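Local coordinates for protein FOP (Homo sapiens, PDB 2D68) that forms homodimers through its N-terminal domain and is required for anchoring microtubules to the centrosome and for ciliation, at residues R19-F31 and G50-G62. Sequence-based numbering, arbitrary orientation.
Sequences RLVASLVAEFLQF and GLEGRENLARDLG
Arg19 grips Glu52 side-on, through NE and NH2. Arg19 NE lies 2.7 Å from Glu52 OE1, which is tilted out of the guanidinium plane. Arg19 NH2 gives the straighter bond, 3.0 Å to Glu52 OE2, in the guanidinium plane and on the syn lone pair of that oxygen. The carboxylate is turned somewhat out of the guanidinium plane. Arg19 reaches it because its CG stands anti to the backbone N (chi1 -160°) and the chain then runs extended. Leu51 CD2 covers one face of the guanidinium, toward its rim, and a water links NH2 to Gly50 O. With an alanine at Arg19 the Glu52 carboxylate would probably lose its charged partner here, and Leu51 CD2 the flat group it lies on.

Leu51 CD1 rests 3.8 Å from Ala22 CB. Ser23 OG donates to Arg19 O from above the carbonyl plane and accepts a weak bond from Glu52 N. A second water joins Ser23 O to Glu52 O.

Helices 16-31 and 54-61 belong to the FOP N-terminal dimerisation domain, which includes a LisH motif. Their segments cross at -135°, and Leu57 sits as a knob among Leu20, Ser23, Leu24 and Glu27. Leu57 CD2 is pressed tightly on Ser23 CB, at 3.4 Å. Leu20 and Leu57 run alongside in opposite senses, the CD1 of Leu20 against the CD2 of Leu57. Leu24 and Leu61 meet tip to tip, CD2 to CD1. Leu74 of helix 74-80 touches Leu24, Leu57 and Leu61, and Ile79 of the second subunit packs on Leu24.

Farther along, Arg54 NH1 donates to Glu27 OE2 (2.9 Å) from above the carboxylate plane. The two planes stand 77° apart. Glu27 OE1 takes the backbone N of Leu74, and Arg54 NE pairs with Glu65. Phe31 CD1 lies 3.6 Å from Arg54 NH1.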
# COMPACT_ATOMS: atom_id res chain seq x y z
N ARG B 19 -3.61 7.83 7.49
CA ARG B 19 -4.05 8.44 6.26
C ARG B 19 -2.93 8.38 5.21
O ARG B 19 -3.20 8.16 4.02
CB ARG B 19 -4.55 9.87 6.51
CG ARG B 19 -5.45 10.34 5.40
CD ARG B 19 -6.10 11.67 5.70
NE ARG B 19 -6.66 12.18 4.46
CZ ARG B 19 -7.89 11.91 4.03
NH1 ARG B 19 -8.71 11.16 4.77
NH2 ARG B 19 -8.29 12.41 2.87
N LEU B 20 -1.68 8.57 5.64
CA LEU B 20 -0.55 8.45 4.73
C LEU B 20 -0.41 7.02 4.17
O LEU B 20 -0.25 6.83 2.96
CB LEU B 20 0.74 8.89 5.43
CG LEU B 20 2.03 8.82 4.64
CD1 LEU B 20 1.91 9.54 3.29
CD2 LEU B 20 3.15 9.43 5.49
N VAL B 21 -0.50 6.02 5.05
CA VAL B 21 -0.49 4.61 4.59
C VAL B 21 -1.57 4.36 3.54
O VAL B 21 -1.29 3.84 2.43
CB VAL B 21 -0.69 3.65 5.78
CG1 VAL B 21 -0.91 2.23 5.29
CG2 VAL B 21 0.53 3.68 6.69
N ALA B 22 -2.81 4.72 3.87
CA ALA B 22 -3.92 4.45 2.94
C ALA B 22 -3.76 5.20 1.62
O ALA B 22 -4.01 4.64 0.55
CB ALA B 22 -5.26 4.76 3.58
N SER B 23 -3.32 6.45 1.69
CA SER B 23 -3.04 7.23 0.48
C SER B 23 -1.96 6.56 -0.39
O SER B 23 -2.09 6.54 -1.62
CB SER B 23 -2.60 8.66 0.87
OG SER B 23 -3.62 9.34 1.57
N LEU B 24 -0.93 6.00 0.24
CA LEU B 24 0.11 5.28 -0.52
C LEU B 24 -0.45 4.03 -1.21
O LEU B 24 -0.05 3.70 -2.34
CB LEU B 24 1.28 4.90 0.38
CG LEU B 24 2.20 6.05 0.78
CD1 LEU B 24 3.03 5.65 1.99
CD2 LEU B 24 3.10 6.51 -0.38
N VAL B 25 -1.35 3.33 -0.53
CA VAL B 25 -2.02 2.18 -1.15
C VAL B 25 -2.86 2.62 -2.36
O VAL B 25 -2.73 2.03 -3.45
CB VAL B 25 -2.87 1.42 -0.11
CG1 VAL B 25 -3.70 0.29 -0.78
CG2 VAL B 25 -1.95 0.80 0.95
N ALA B 26 -3.68 3.66 -2.20
CA ALA B 26 -4.46 4.18 -3.34
C ALA B 26 -3.55 4.61 -4.50
O ALA B 26 -3.87 4.36 -5.66
CB ALA B 26 -5.37 5.32 -2.89
N GLU B 27 -2.40 5.22 -4.18
CA GLU B 27 -1.48 5.67 -5.23
C GLU B 27 -0.90 4.49 -5.98
O GLU B 27 -0.71 4.56 -7.18
CB GLU B 27 -0.38 6.58 -4.67
CG GLU B 27 0.36 7.39 -5.79
CD GLU B 27 1.56 6.66 -6.41
OE1 GLU B 27 2.19 5.83 -5.73
OE2 GLU B 27 1.86 6.93 -7.59
N PHE B 28 -0.61 3.40 -5.27
CA PHE B 28 -0.16 2.19 -5.92
C PHE B 28 -1.22 1.69 -6.93
O PHE B 28 -0.90 1.36 -8.07
CB PHE B 28 0.16 1.11 -4.87
CG PHE B 28 0.39 -0.24 -5.47
CD1 PHE B 28 1.67 -0.65 -5.81
CD2 PHE B 28 -0.67 -1.13 -5.67
CE1 PHE B 28 1.87 -1.91 -6.39
CE2 PHE B 28 -0.46 -2.38 -6.24
CZ PHE B 28 0.81 -2.76 -6.59
N LEU B 29 -2.49 1.67 -6.50
CA LEU B 29 -3.57 1.22 -7.39
C LEU B 29 -3.66 2.12 -8.61
O LEU B 29 -3.80 1.65 -9.75
CB LEU B 29 -4.91 1.16 -6.63
CG LEU B 29 -4.96 0.24 -5.42
CD1 LEU B 29 -6.33 0.43 -4.71
CD2 LEU B 29 -4.78 -1.22 -5.82
N GLN B 30 -3.57 3.43 -8.39
CA GLN B 30 -3.64 4.39 -9.51
C GLN B 30 -2.44 4.26 -10.45
O GLN B 30 -2.60 4.25 -11.69
CB GLN B 30 -3.82 5.81 -8.99
CG GLN B 30 -5.14 5.92 -8.21
CD GLN B 30 -5.66 7.33 -8.06
OE1 GLN B 30 -5.68 7.87 -6.96
NE2 GLN B 30 -6.14 7.92 -9.16
N PHE B 31 -1.26 4.09 -9.86
CA PHE B 31 -0.03 3.95 -10.67
C PHE B 31 -0.11 2.83 -11.70
O PHE B 31 0.37 2.98 -12.84
CB PHE B 31 1.21 3.75 -9.77
CG PHE B 31 2.50 3.85 -10.55
CD1 PHE B 31 3.07 5.11 -10.81
CD2 PHE B 31 3.09 2.71 -11.10
CE1 PHE B 31 4.24 5.20 -11.57
CE2 PHE B 31 4.27 2.80 -11.84
CZ PHE B 31 4.83 4.05 -12.09
N GLY B 50 -11.47 10.64 -2.55
CA GLY B 50 -10.06 10.41 -2.86
C GLY B 50 -9.15 10.82 -1.73
O GLY B 50 -9.39 11.80 -1.01
N LEU B 51 -8.09 10.04 -1.55
CA LEU B 51 -7.07 10.36 -0.56
C LEU B 51 -6.05 11.34 -1.15
O LEU B 51 -6.24 11.84 -2.27
CB LEU B 51 -6.43 9.07 -0.07
CG LEU B 51 -7.41 8.16 0.71
CD1 LEU B 51 -6.92 6.71 0.78
CD2 LEU B 51 -7.66 8.73 2.10
N GLU B 52 -4.99 11.64 -0.40
CA GLU B 52 -4.00 12.62 -0.88
C GLU B 52 -3.24 12.14 -2.10
O GLU B 52 -2.96 10.95 -2.24
CB GLU B 52 -3.04 13.03 0.24
CG GLU B 52 -3.64 14.06 1.21
CD GLU B 52 -4.82 13.51 1.98
OE1 GLU B 52 -4.62 12.52 2.71
OE2 GLU B 52 -5.94 14.05 1.84
N GLY B 53 -2.91 13.07 -2.99
CA GLY B 53 -2.24 12.71 -4.25
C GLY B 53 -0.78 12.35 -4.09
O GLY B 53 -0.13 12.72 -3.11
N ARG B 54 -0.25 11.67 -5.10
CA ARG B 54 1.15 11.27 -5.13
C ARG B 54 2.15 12.37 -4.70
O ARG B 54 3.02 12.12 -3.87
CB ARG B 54 1.53 10.79 -6.52
CG ARG B 54 2.98 10.35 -6.64
CD ARG B 54 3.32 9.94 -8.03
NE ARG B 54 4.75 9.69 -8.13
CZ ARG B 54 5.31 8.50 -8.36
NH1 ARG B 54 4.55 7.42 -8.51
NH2 ARG B 54 6.63 8.42 -8.43
N GLU B 55 2.05 13.57 -5.28
CA GLU B 55 3.07 14.59 -5.00
C GLU B 55 2.93 15.21 -3.60
O GLU B 55 3.91 15.59 -2.96
CB GLU B 55 3.11 15.66 -6.09
CG GLU B 55 3.12 15.11 -7.53
CD GLU B 55 4.16 14.01 -7.77
OE1 GLU B 55 5.17 13.93 -7.02
OE2 GLU B 55 3.97 13.23 -8.73
N ASN B 56 1.69 15.24 -3.10
CA ASN B 56 1.40 15.59 -1.71
C ASN B 56 2.12 14.58 -0.80
O ASN B 56 2.82 14.95 0.15
CB ASN B 56 -0.12 15.57 -1.52
CG ASN B 56 -0.56 15.83 -0.10
OD1 ASN B 56 -0.03 15.27 0.85
ND2 ASN B 56 -1.59 16.64 0.04
N LEU B 57 1.94 13.30 -1.10
CA LEU B 57 2.58 12.26 -0.29
C LEU B 57 4.10 12.36 -0.35
O LEU B 57 4.76 12.23 0.67
CB LEU B 57 2.14 10.88 -0.77
CG LEU B 57 0.63 10.66 -0.78
CD1 LEU B 57 0.35 9.28 -1.31
CD2 LEU B 57 0.01 10.81 0.59
N ALA B 58 4.65 12.57 -1.55
CA ALA B 58 6.11 12.67 -1.69
C ALA B 58 6.65 13.83 -0.87
O ALA B 58 7.66 13.68 -0.17
CB ALA B 58 6.49 12.81 -3.15
N ARG B 59 5.97 14.96 -0.93
CA ARG B 59 6.33 16.12 -0.10
C ARG B 59 6.35 15.75 1.39
O ARG B 59 7.32 16.06 2.11
CB ARG B 59 5.37 17.28 -0.38
CG ARG B 59 5.79 18.64 0.21
CD ARG B 59 4.72 19.71 -0.10
NE ARG B 59 4.23 19.55 -1.46
CZ ARG B 59 2.98 19.28 -1.82
NH1 ARG B 59 1.98 19.19 -0.94
NH2 ARG B 59 2.72 19.13 -3.11
N ASP B 60 5.31 15.06 1.84
CA ASP B 60 5.19 14.63 3.22
C ASP B 60 6.34 13.72 3.64
O ASP B 60 6.87 13.84 4.75
CB ASP B 60 3.89 13.85 3.39
CG ASP B 60 2.88 14.57 4.25
OD1 ASP B 60 2.07 13.84 4.87
OD2 ASP B 60 2.88 15.82 4.31
N LEU B 61 6.72 12.81 2.74
CA LEU B 61 7.75 11.81 3.00
C LEU B 61 9.18 12.34 2.77
O LEU B 61 10.16 11.67 3.10
CB LEU B 61 7.51 10.59 2.13
CG LEU B 61 6.27 9.75 2.43
CD1 LEU B 61 5.92 8.91 1.24
CD2 LEU B 61 6.52 8.86 3.64
N GLY B 62 9.28 13.53 2.18
CA GLY B 62 10.59 14.12 1.88
C GLY B 62 11.23 13.55 0.63
O GLY B 62 12.43 13.73 0.38
O HOH W 1 -10.75 12.38 1.43
O HOH W 2 -3.91 8.49 -2.84